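Local coordinates for benzoylformate Decarboxylase (Polynucleobacter necessarius, PDB 4K9Q), which probably decarboxylates benzoylformate to benzaldehyde and carbon dioxide with the help of bound thiamine diphosphate and a magnesium ion, at residues A[239-243]-A[244-248]; A[375-378]-A[379-383]; A[425-429]-A[430-434]; A[457-460]-A[461-464]. All coordinates share one frame; numbering follows the deposited sequence.

Contact 1: A[239-243]-A[244-248]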
# COMPACT_ATOMS: atom_id res chain seq x y z
N PHE A 239 -7.40 37.15 4.90
CA PHE A 239 -7.68 38.53 4.53
C PHE A 239 -8.15 39.31 5.78
O PHE A 239 -8.85 38.75 6.64
CB PHE A 239 -8.77 38.54 3.44
CG PHE A 239 -8.96 39.87 2.76
CD1 PHE A 239 -10.00 40.72 3.14
CD2 PHE A 239 -8.14 40.26 1.71
CE1 PHE A 239 -10.20 41.94 2.50
CE2 PHE A 239 -8.34 41.47 1.06
CZ PHE A 239 -9.37 42.32 1.46
N PRO A 240 -7.74 40.58 5.91
CA PRO A 240 -8.16 41.32 7.12
C PRO A 240 -9.68 41.39 7.22
O PRO A 240 -10.36 41.84 6.29
CB PRO A 240 -7.57 42.72 6.90
CG PRO A 240 -7.25 42.80 5.43
CD PRO A 240 -6.89 41.40 5.03
N GLU A 241 -10.22 40.93 8.34
CA GLU A 241 -11.66 40.70 8.41
C GLU A 241 -12.47 41.96 8.74
O GLU A 241 -13.71 41.93 8.76
CB GLU A 241 -11.96 39.54 9.37
CG GLU A 241 -11.29 38.26 8.85
CD GLU A 241 -11.56 37.03 9.69
OE1 GLU A 241 -11.88 37.17 10.90
OE2 GLU A 241 -11.43 35.92 9.14
N ASP A 242 -11.77 43.06 9.00
CA ASP A 242 -12.45 44.34 9.15
C ASP A 242 -12.25 45.24 7.91
O ASP A 242 -12.68 46.40 7.90
CB ASP A 242 -12.02 45.05 10.43
CG ASP A 242 -10.52 45.25 10.52
OD1 ASP A 242 -9.79 44.73 9.64
OD2 ASP A 242 -10.06 45.91 11.48
N HIS A 243 -11.62 44.71 6.87
CA HIS A 243 -11.43 45.46 5.63
C HIS A 243 -12.80 45.67 4.97
O HIS A 243 -13.64 44.76 4.96
CB HIS A 243 -10.50 44.68 4.70
CG HIS A 243 -10.03 45.48 3.52
ND1 HIS A 243 -10.81 45.73 2.42
CD2 HIS A 243 -8.83 46.06 3.27
CE1 HIS A 243 -10.13 46.44 1.54
NE2 HIS A 243 -8.92 46.65 2.03
N PRO A 244 -13.04 46.87 4.43
CA PRO A 244 -14.34 47.18 3.82
C PRO A 244 -14.79 46.19 2.75
O PRO A 244 -15.99 46.02 2.54
CB PRO A 244 -14.13 48.57 3.20
CG PRO A 244 -12.64 48.79 3.21
CD PRO A 244 -12.13 48.03 4.40
N LEU A 245 -13.85 45.54 2.09
CA LEU A 245 -14.21 44.60 1.04
C LEU A 245 -14.60 43.22 1.58
O LEU A 245 -15.22 42.42 0.88
CB LEU A 245 -13.08 44.47 0.01
CG LEU A 245 -12.77 45.71 -0.84
CD1 LEU A 245 -11.62 45.42 -1.79
CD2 LEU A 245 -14.01 46.13 -1.61
N PHE A 246 -14.24 42.95 2.84
CA PHE A 246 -14.43 41.60 3.37
C PHE A 246 -15.87 41.32 3.74
O PHE A 246 -16.48 42.07 4.51
CB PHE A 246 -13.54 41.36 4.59
CG PHE A 246 -13.63 39.95 5.09
CD1 PHE A 246 -13.05 38.91 4.36
CD2 PHE A 246 -14.28 39.65 6.27
CE1 PHE A 246 -13.12 37.61 4.81
CE2 PHE A 246 -14.35 38.35 6.73
CZ PHE A 246 -13.78 37.33 6.00
N GLN A 247 -16.41 40.23 3.22
CA GLN A 247 -17.83 39.91 3.41
C GLN A 247 -18.08 38.92 4.55
O GLN A 247 -19.11 39.00 5.23
CB GLN A 247 -18.43 39.38 2.11
CG GLN A 247 -18.25 40.35 0.94
CD GLN A 247 -18.94 41.68 1.18
OE1 GLN A 247 -20.16 41.73 1.36
NE2 GLN A 247 -18.17 42.76 1.21
N GLY A 248 -17.15 37.99 4.75
CA GLY A 248 -17.27 37.00 5.81
C GLY A 248 -16.74 35.65 5.35
O GLY A 248 -16.07 35.58 4.32
O HOH W 1 -16.93 44.64 5.00
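His243 and Phe246 mark the ends of the second of two consecutive type I beta turns, Pro240 to His243 and His243 to Phe246, which lead into strand 246-249 at the edge of the central domain's parallel sheet. Two hydrogen bonds hold this second turn. Phe246 N donates to His243 O at 2.9 Å, reaching the oxygen from above the carbonyl plane, while Leu245 N meets His243 ND1 at 3.1 Å, nearly straight and in the plane of the imidazole. The first torsion (chi1 -168°) carries the ring to the side of the following residue, and its turn about CB-CG presents ND1; NE2 is bonded to Glu222 of helix 214-224. Cut back to alanine, the residue would probably leave the Leu245 N-H and the Glu222 carboxylate each without its imidazole partner. CH-pi contacts come next: Pro244 CD lies over one imidazole face, 3.6 Å from the centroid, and Glu241 CG lies over the Phe246 ring. The Glu241 chain runs alongside that ring with its carboxylate turned only 17° from it, and OE1 is bonded to Ile386 N. Apolar packing finishes the contact, as the two phenylalanines slide past each other with Phe239 CD1 3.8 Å from Phe246 CD1.

Contact 2: A[375-378]-A[379-383]. With TPP (thiamine diphosphate), chain D.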
# COMPACT_ATOMS: atom_id res chain seq x y z
N SER A 375 -19.32 24.31 17.75
CA SER A 375 -20.64 24.95 17.70
C SER A 375 -20.60 26.48 17.71
O SER A 375 -21.56 27.12 17.27
CB SER A 375 -21.56 24.43 18.82
OG SER A 375 -21.17 24.93 20.07
N ILE A 376 -19.50 27.07 18.19
CA ILE A 376 -19.44 28.54 18.30
C ILE A 376 -18.72 29.25 17.15
O ILE A 376 -18.57 30.47 17.17
CB ILE A 376 -18.81 29.00 19.65
CG1 ILE A 376 -17.30 28.72 19.67
CG2 ILE A 376 -19.53 28.36 20.84
CD1 ILE A 376 -16.60 29.29 20.92
N VAL A 377 -18.27 28.51 16.15
CA VAL A 377 -17.48 29.13 15.08
C VAL A 377 -18.10 30.40 14.46
O VAL A 377 -17.41 31.42 14.32
CB VAL A 377 -17.09 28.09 14.00
CG1 VAL A 377 -16.48 28.78 12.78
CG2 VAL A 377 -16.12 27.08 14.62
N PRO A 378 -19.40 30.37 14.10
CA PRO A 378 -19.97 31.59 13.51
C PRO A 378 -19.95 32.76 14.50
O PRO A 378 -19.74 33.91 14.10
CB PRO A 378 -21.42 31.19 13.17
CG PRO A 378 -21.37 29.68 13.07
CD PRO A 378 -20.37 29.26 14.11
N LEU A 379 -20.16 32.48 15.78
CA LEU A 379 -20.12 33.54 16.79
C LEU A 379 -18.71 34.11 16.89
O LEU A 379 -18.53 35.33 16.99
CB LEU A 379 -20.60 33.01 18.14
CG LEU A 379 -21.89 32.20 18.09
CD1 LEU A 379 -22.31 31.75 19.48
CD2 LEU A 379 -23.00 33.00 17.43
N MET A 380 -17.71 33.24 16.87
CA MET A 380 -16.33 33.68 16.92
C MET A 380 -16.00 34.56 15.72
O MET A 380 -15.32 35.58 15.85
CB MET A 380 -15.39 32.47 16.95
CG MET A 380 -13.92 32.85 16.95
SD MET A 380 -12.83 31.46 16.58
CE MET A 380 -13.27 31.14 14.87
N GLN A 381 -16.48 34.17 14.55
CA GLN A 381 -16.25 34.93 13.34
C GLN A 381 -16.90 36.32 13.41
O GLN A 381 -16.39 37.27 12.83
CB GLN A 381 -16.75 34.14 12.13
CG GLN A 381 -15.87 32.93 11.87
CD GLN A 381 -16.45 31.97 10.85
OE1 GLN A 381 -17.64 31.99 10.57
NE2 GLN A 381 -15.60 31.10 10.31
N ASP A 382 -17.99 36.45 14.16
CA ASP A 382 -18.63 37.76 14.31
C ASP A 382 -17.83 38.65 15.25
O ASP A 382 -17.74 39.87 15.05
CB ASP A 382 -20.05 37.62 14.86
CG ASP A 382 -20.82 38.93 14.80
OD1 ASP A 382 -20.83 39.55 13.71
OD2 ASP A 382 -21.40 39.35 15.82
N VAL A 383 -17.24 38.05 16.28
CA VAL A 383 -16.66 38.80 17.37
C VAL A 383 -15.18 39.08 17.15
O VAL A 383 -14.73 40.22 17.24
CB VAL A 383 -16.85 38.06 18.72
CG1 VAL A 383 -16.08 38.76 19.84
CG2 VAL A 383 -18.34 37.94 19.07
N1' TPP D . -13.32 12.39 16.67
C2' TPP D . -12.30 13.13 16.08
CM2 TPP D . -10.87 12.76 16.29
N3' TPP D . -12.60 14.21 15.27
C4' TPP D . -13.91 14.56 15.05
N4' TPP D . -14.18 15.59 14.25
C5' TPP D . -14.93 13.85 15.67
C6' TPP D . -14.64 12.74 16.47
C7' TPP D . -16.37 14.23 15.42
N3 TPP D . -16.83 15.47 16.04
C2 TPP D . -16.98 16.67 15.37
S1 TPP D . -17.55 17.87 16.28
C5 TPP D . -17.63 16.90 17.57
C4 TPP D . -17.23 15.59 17.33
CM4 TPP D . -17.20 14.47 18.35
C6 TPP D . -18.17 17.51 18.83
C7 TPP D . -17.35 18.65 19.40
O7 TPP D . -17.88 18.88 20.68
PA TPP D . -17.35 20.08 21.62
O1A TPP D . -15.86 20.15 21.52
O2A TPP D . -17.80 19.88 23.03
O3A TPP D . -17.90 21.41 20.89
PB TPP D . -19.41 21.95 20.81
O1B TPP D . -19.96 21.49 19.50
O2B TPP D . -19.31 23.46 20.86
O3B TPP D . -20.24 21.41 21.93
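Val377 and Gln381 meet one turn apart at the start of helix 377-383, the helix of the beta-alpha-beta unit that joins strand 368-372 to strand 392-393. The backbone is the tight part. Met380 N reaches Ile376 O at 2.9 Å and nearly in line with the carbonyl, Gln381 N does the same to Val377 O, and the next bond along, Asp382 N to Pro378 O, is longer at 3.1 Å and more bent at 138°. Ile376 and Met380 are buried, with Met380 and Val377 packed on Glu371 of strand 368-372, and Leu379 turns onto Pro352 and Leu356 of helix 352-361. The looser side holds Pro378, exposed to solvent in the first turn, where its missing N-H costs the helix little. Val377 and Gln381 are partly exposed. The extended Gln381 chain, with CG set next to the backbone N (chi1 -69°), runs past Val377 O and lays its amide across the valine, NE2 to Val377 CG1 being 3.5 Å. That meeting is van der Waals contact only. Asp382 looks outside the contact, to Arg385, His353 and Thr341. At the front, in the 3-10 turn that leads into the helix, Ser375 grips the outer phosphate of thiamine diphosphate: its N donates to O2B at 3.2 Å, and its OG hydrogen-bonds the same oxygen at an unusually short 2.5 Å, a length to be read with caution.

Contact 3: A[425-429]-A[430-434]. With MG (magnesium ion), chain C; TPP (thiamine diphosphate), chain D.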
# COMPACT_ATOMS: atom_id res chain seq x y z
N THR A 425 -6.88 30.18 23.51
CA THR A 425 -7.39 28.99 22.82
C THR A 425 -8.84 28.69 23.23
O THR A 425 -9.11 28.38 24.40
CB THR A 425 -6.46 27.78 23.10
OG1 THR A 425 -5.10 28.14 22.79
CG2 THR A 425 -6.86 26.58 22.25
N LEU A 426 -9.76 28.79 22.27
CA LEU A 426 -11.19 28.61 22.52
C LEU A 426 -11.54 27.14 22.29
O LEU A 426 -11.48 26.66 21.16
CB LEU A 426 -12.00 29.48 21.57
CG LEU A 426 -11.58 30.95 21.47
CD1 LEU A 426 -12.35 31.70 20.36
CD2 LEU A 426 -11.73 31.66 22.82
N MET A 427 -11.89 26.42 23.36
CA MET A 427 -12.03 24.96 23.29
C MET A 427 -13.43 24.51 23.68
O MET A 427 -13.97 24.99 24.67
CB MET A 427 -11.05 24.28 24.26
CG MET A 427 -9.58 24.48 23.94
SD MET A 427 -9.10 23.74 22.37
CE MET A 427 -9.71 22.05 22.56
N GLY A 428 -13.99 23.57 22.94
CA GLY A 428 -15.20 22.92 23.42
C GLY A 428 -14.86 21.92 24.51
O GLY A 428 -13.72 21.44 24.57
N ASP A 429 -15.82 21.59 25.37
CA ASP A 429 -15.56 20.60 26.41
C ASP A 429 -15.30 19.18 25.87
O ASP A 429 -14.46 18.46 26.41
CB ASP A 429 -16.62 20.62 27.54
CG ASP A 429 -18.05 20.46 27.04
OD1 ASP A 429 -18.30 20.64 25.84
OD2 ASP A 429 -18.94 20.20 27.88
N GLY A 430 -16.01 18.79 24.81
CA GLY A 430 -15.74 17.53 24.14
C GLY A 430 -14.37 17.51 23.47
O GLY A 430 -13.58 16.58 23.66
N SER A 431 -14.10 18.55 22.68
CA SER A 431 -12.83 18.68 21.97
C SER A 431 -11.64 18.64 22.92
O SER A 431 -10.63 18.04 22.62
CB SER A 431 -12.79 19.99 21.18
OG SER A 431 -13.67 19.96 20.06
N PHE A 432 -11.79 19.30 24.07
CA PHE A 432 -10.74 19.39 25.09
C PHE A 432 -10.20 18.02 25.50
O PHE A 432 -9.02 17.88 25.82
CB PHE A 432 -11.32 20.11 26.32
CG PHE A 432 -10.30 20.65 27.29
CD1 PHE A 432 -9.58 21.80 27.01
CD2 PHE A 432 -10.11 20.03 28.52
CE1 PHE A 432 -8.67 22.31 27.92
CE2 PHE A 432 -9.21 20.54 29.44
CZ PHE A 432 -8.49 21.68 29.14
N GLN A 433 -11.06 17.00 25.48
CA GLN A 433 -10.69 15.67 25.97
C GLN A 433 -9.73 14.89 25.08
O GLN A 433 -8.98 14.05 25.58
CB GLN A 433 -11.94 14.80 26.16
CG GLN A 433 -13.05 15.47 26.96
CD GLN A 433 -12.57 15.91 28.32
OE1 GLN A 433 -11.89 15.15 29.02
NE2 GLN A 433 -12.90 17.14 28.70
N TYR A 434 -9.76 15.12 23.78
CA TYR A 434 -9.03 14.22 22.87
C TYR A 434 -7.53 14.20 23.15
O TYR A 434 -6.92 13.13 23.17
CB TYR A 434 -9.30 14.55 21.40
CG TYR A 434 -10.71 14.20 20.97
CD1 TYR A 434 -11.77 15.06 21.25
CD2 TYR A 434 -10.99 13.01 20.30
CE1 TYR A 434 -13.06 14.74 20.87
CE2 TYR A 434 -12.28 12.68 19.91
CZ TYR A 434 -13.31 13.55 20.21
OH TYR A 434 -14.60 13.27 19.85
MG MG C . -19.48 20.90 23.98
N1' TPP D . -13.32 12.39 16.67
C2' TPP D . -12.30 13.13 16.08
CM2 TPP D . -10.87 12.76 16.29
N3' TPP D . -12.60 14.21 15.27
C4' TPP D . -13.91 14.56 15.05
N4' TPP D . -14.18 15.59 14.25
C5' TPP D . -14.93 13.85 15.67
C6' TPP D . -14.64 12.74 16.47
C7' TPP D . -16.37 14.23 15.42
N3 TPP D . -16.83 15.47 16.04
C2 TPP D . -16.98 16.67 15.37
S1 TPP D . -17.55 17.87 16.28
C5 TPP D . -17.63 16.90 17.57
C4 TPP D . -17.23 15.59 17.33
CM4 TPP D . -17.20 14.47 18.35
C6 TPP D . -18.17 17.51 18.83
C7 TPP D . -17.35 18.65 19.40
O7 TPP D . -17.88 18.88 20.68
PA TPP D . -17.35 20.08 21.62
O1A TPP D . -15.86 20.15 21.52
O2A TPP D . -17.80 19.88 23.03
O3A TPP D . -17.90 21.41 20.89
PB TPP D . -19.41 21.95 20.81
O1B TPP D . -19.96 21.49 19.50
O2B TPP D . -19.31 23.46 20.86
O3B TPP D . -20.24 21.41 21.93
O HOH W 2 -18.52 23.04 23.84
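Gly428 O accepts the backbone N-H of Phe432 at 2.9 Å, and Asp429 O accepts the side-chain amide of Gln433, NE2 lying 3.1 Å away; together they fasten the bend from strand 425-428 into the weakly bonded helix 430-434. The glutamine chain bends at chi2 (-57°), which brings the amide back to Asp429 O, and the bond lies in the planes of both amide and carbonyl; OE1 is taken by Gln487 and by Tyr491 of the second subunit. Gly428, Asp429 and Gly430 open the GDG motif of thiamine diphosphate enzymes. Asp429 OD1 coordinates the magnesium ion at 2.2 Å and OD2 receives a weak bond from Glu457 N. Asn456, Glu458 O, a water and two diphosphate oxygens complete the metal's shell. One of these, O2A, also accepts Gly430 N at 2.7 Å, whereas O1A is held twice, by Ser431 N and by Ser431 OG, the hydroxyl at 2.6 Å. A CB on either glycine would run into one of these two oxygens. Met427 CB rests at the edge of the Phe432 ring, 4.0 Å from CD1. The strand lies between strands 368-372 and 449-455, helix 430-434 leaves it at about a right angle (101°), and helices 403-417 and 484-490 pack on Phe432.

Contact 4: A[457-460]-A[461-464]. With MG (magnesium ion), chain C; TPP (thiamine diphosphate), chain D.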
# COMPACT_ATOMS: atom_id res chain seq x y z
N GLU A 457 -21.66 20.66 28.20
CA GLU A 457 -21.87 19.26 28.59
C GLU A 457 -22.43 18.39 27.46
O GLU A 457 -23.21 17.48 27.71
CB GLU A 457 -22.75 19.17 29.84
CG GLU A 457 -22.17 19.98 30.98
CD GLU A 457 -22.80 19.67 32.32
OE1 GLU A 457 -24.04 19.77 32.43
OE2 GLU A 457 -22.05 19.33 33.26
N GLU A 458 -22.01 18.68 26.23
CA GLU A 458 -22.48 17.93 25.08
C GLU A 458 -21.54 18.08 23.89
O GLU A 458 -20.73 18.99 23.85
CB GLU A 458 -23.88 18.42 24.68
CG GLU A 458 -23.89 19.86 24.14
CD GLU A 458 -25.28 20.50 24.09
OE1 GLU A 458 -26.29 19.79 24.29
OE2 GLU A 458 -25.34 21.73 23.85
N TYR A 459 -21.65 17.17 22.93
CA TYR A 459 -21.03 17.39 21.63
C TYR A 459 -22.04 18.22 20.82
O TYR A 459 -22.81 17.69 20.02
CB TYR A 459 -20.78 16.04 20.95
CG TYR A 459 -19.65 15.17 21.51
CD1 TYR A 459 -18.38 15.69 21.79
CD2 TYR A 459 -19.84 13.80 21.68
CE1 TYR A 459 -17.35 14.87 22.26
CE2 TYR A 459 -18.83 12.98 22.14
CZ TYR A 459 -17.58 13.52 22.43
OH TYR A 459 -16.58 12.68 22.89
N GLY A 460 -22.05 19.52 21.07
CA GLY A 460 -23.10 20.40 20.57
C GLY A 460 -23.30 20.35 19.07
O GLY A 460 -24.44 20.24 18.59
N ILE A 461 -22.21 20.44 18.32
CA ILE A 461 -22.35 20.53 16.88
C ILE A 461 -22.92 19.24 16.31
O ILE A 461 -23.56 19.26 15.26
CB ILE A 461 -21.05 20.94 16.18
CG1 ILE A 461 -21.36 21.39 14.75
CG2 ILE A 461 -20.06 19.80 16.19
CD1 ILE A 461 -20.21 22.03 14.02
N LEU A 462 -22.70 18.11 16.98
CA LEU A 462 -23.31 16.86 16.50
C LEU A 462 -24.84 16.87 16.66
O LEU A 462 -25.55 16.22 15.89
CB LEU A 462 -22.72 15.63 17.19
CG LEU A 462 -21.22 15.40 16.98
CD1 LEU A 462 -20.77 14.09 17.60
CD2 LEU A 462 -20.86 15.46 15.49
N LYS A 463 -25.34 17.60 17.65
CA LYS A 463 -26.79 17.75 17.78
C LYS A 463 -27.33 18.70 16.71
O LYS A 463 -28.44 18.54 16.23
CB LYS A 463 -27.18 18.24 19.19
CG LYS A 463 -26.88 17.23 20.29
CD LYS A 463 -27.41 17.70 21.64
CE LYS A 463 -27.05 16.71 22.74
NZ LYS A 463 -27.57 17.15 24.07
N GLN A 464 -26.52 19.69 16.34
CA GLN A 464 -26.87 20.59 15.25
C GLN A 464 -26.97 19.78 13.96
O GLN A 464 -27.89 19.96 13.17
CB GLN A 464 -25.82 21.69 15.09
CG GLN A 464 -25.76 22.68 16.26
CD GLN A 464 -24.71 23.76 16.10
OE1 GLN A 464 -23.53 23.48 15.84
NE2 GLN A 464 -25.12 25.01 16.25
MG MG C . -19.48 20.90 23.98
N1' TPP D . -13.32 12.39 16.67
C2' TPP D . -12.30 13.13 16.08
CM2 TPP D . -10.87 12.76 16.29
N3' TPP D . -12.60 14.21 15.27
C4' TPP D . -13.91 14.56 15.05
N4' TPP D . -14.18 15.59 14.25
C5' TPP D . -14.93 13.85 15.67
C6' TPP D . -14.64 12.74 16.47
C7' TPP D . -16.37 14.23 15.42
N3 TPP D . -16.83 15.47 16.04
C2 TPP D . -16.98 16.67 15.37
S1 TPP D . -17.55 17.87 16.28
C5 TPP D . -17.63 16.90 17.57
C4 TPP D . -17.23 15.59 17.33
CM4 TPP D . -17.20 14.47 18.35
C6 TPP D . -18.17 17.51 18.83
C7 TPP D . -17.35 18.65 19.40
O7 TPP D . -17.88 18.88 20.68
PA TPP D . -17.35 20.08 21.62
O1A TPP D . -15.86 20.15 21.52
O2A TPP D . -17.80 19.88 23.03
O3A TPP D . -17.90 21.41 20.89
PB TPP D . -19.41 21.95 20.81
O1B TPP D . -19.96 21.49 19.50
O2B TPP D . -19.31 23.46 20.86
O3B TPP D . -20.24 21.41 21.93
O HOH W 2 -18.52 23.04 23.84
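Ile461 follows Gly460 just after the N-cap, Tyr459, and this N-terminal end of helix 460-468 faces the outer phosphate of thiamine diphosphate. Ile461 N donates to the cofactor's O1B at 2.7 Å. The preceding amide, Gly460 N, donates to its O3B at 2.8 Å. Ile461 CG2 lies against the thiazolium sulfur. Leu462 runs side by side with Tyr459, CD1 being 3.9 Å from Tyr459 CB, and both touch the cofactor's methyl CM4, which sits over the centre of the tyrosine ring. The Tyr459 hydroxyl goes on to Asn23 of the second subunit. Lys463, every torsion beyond CG close to 180°, crosses the Glu458 side chain at about a right angle to form a salt bridge, NZ to OE1 2.9 Å, on the anti side of the carboxylate. Asp478 also binds this ammonium, and Lys526 shares OE1. Losing the long chain to an alanine is likely to leave Glu458 OE1 with Lys526 as its remaining ammonium partner and Asp478 without this one. Gln464 N bonds Gly460 O at 3.1 Å, one residue after a weak bond from Lys463 N to Tyr459 O. With Glu458 O on the magnesium ion at 2.3 Å, loop and helix start offer the diphosphate a cation and two N-H groups, which probably helps to balance its charge.

Contacts 2, 3 and 4 all belong to the C-terminal cofactor-binding domain and touch thiamine diphosphate; contact 1 lies in the central domain, partly exposed and away from the annotated sites, though about 5 Å from contact 2 at the nearest atoms. Contacts 3 and 4 are buried, share the magnesium ion and one water, and both reach the second subunit; within the chain Gly430 packs on Tyr459. Contact 2 is only partly buried, joining contact 3 through Met380 on Leu426 and contact 4 through Ser375 beside Gln464. The chemistry follows the place: turn bonds and aromatic packing in contact 1, helix backbone bonds plus one phosphate-binding serine in contact 2, magnesium coordination and phosphate hydrogen bonds in contacts 3 and 4.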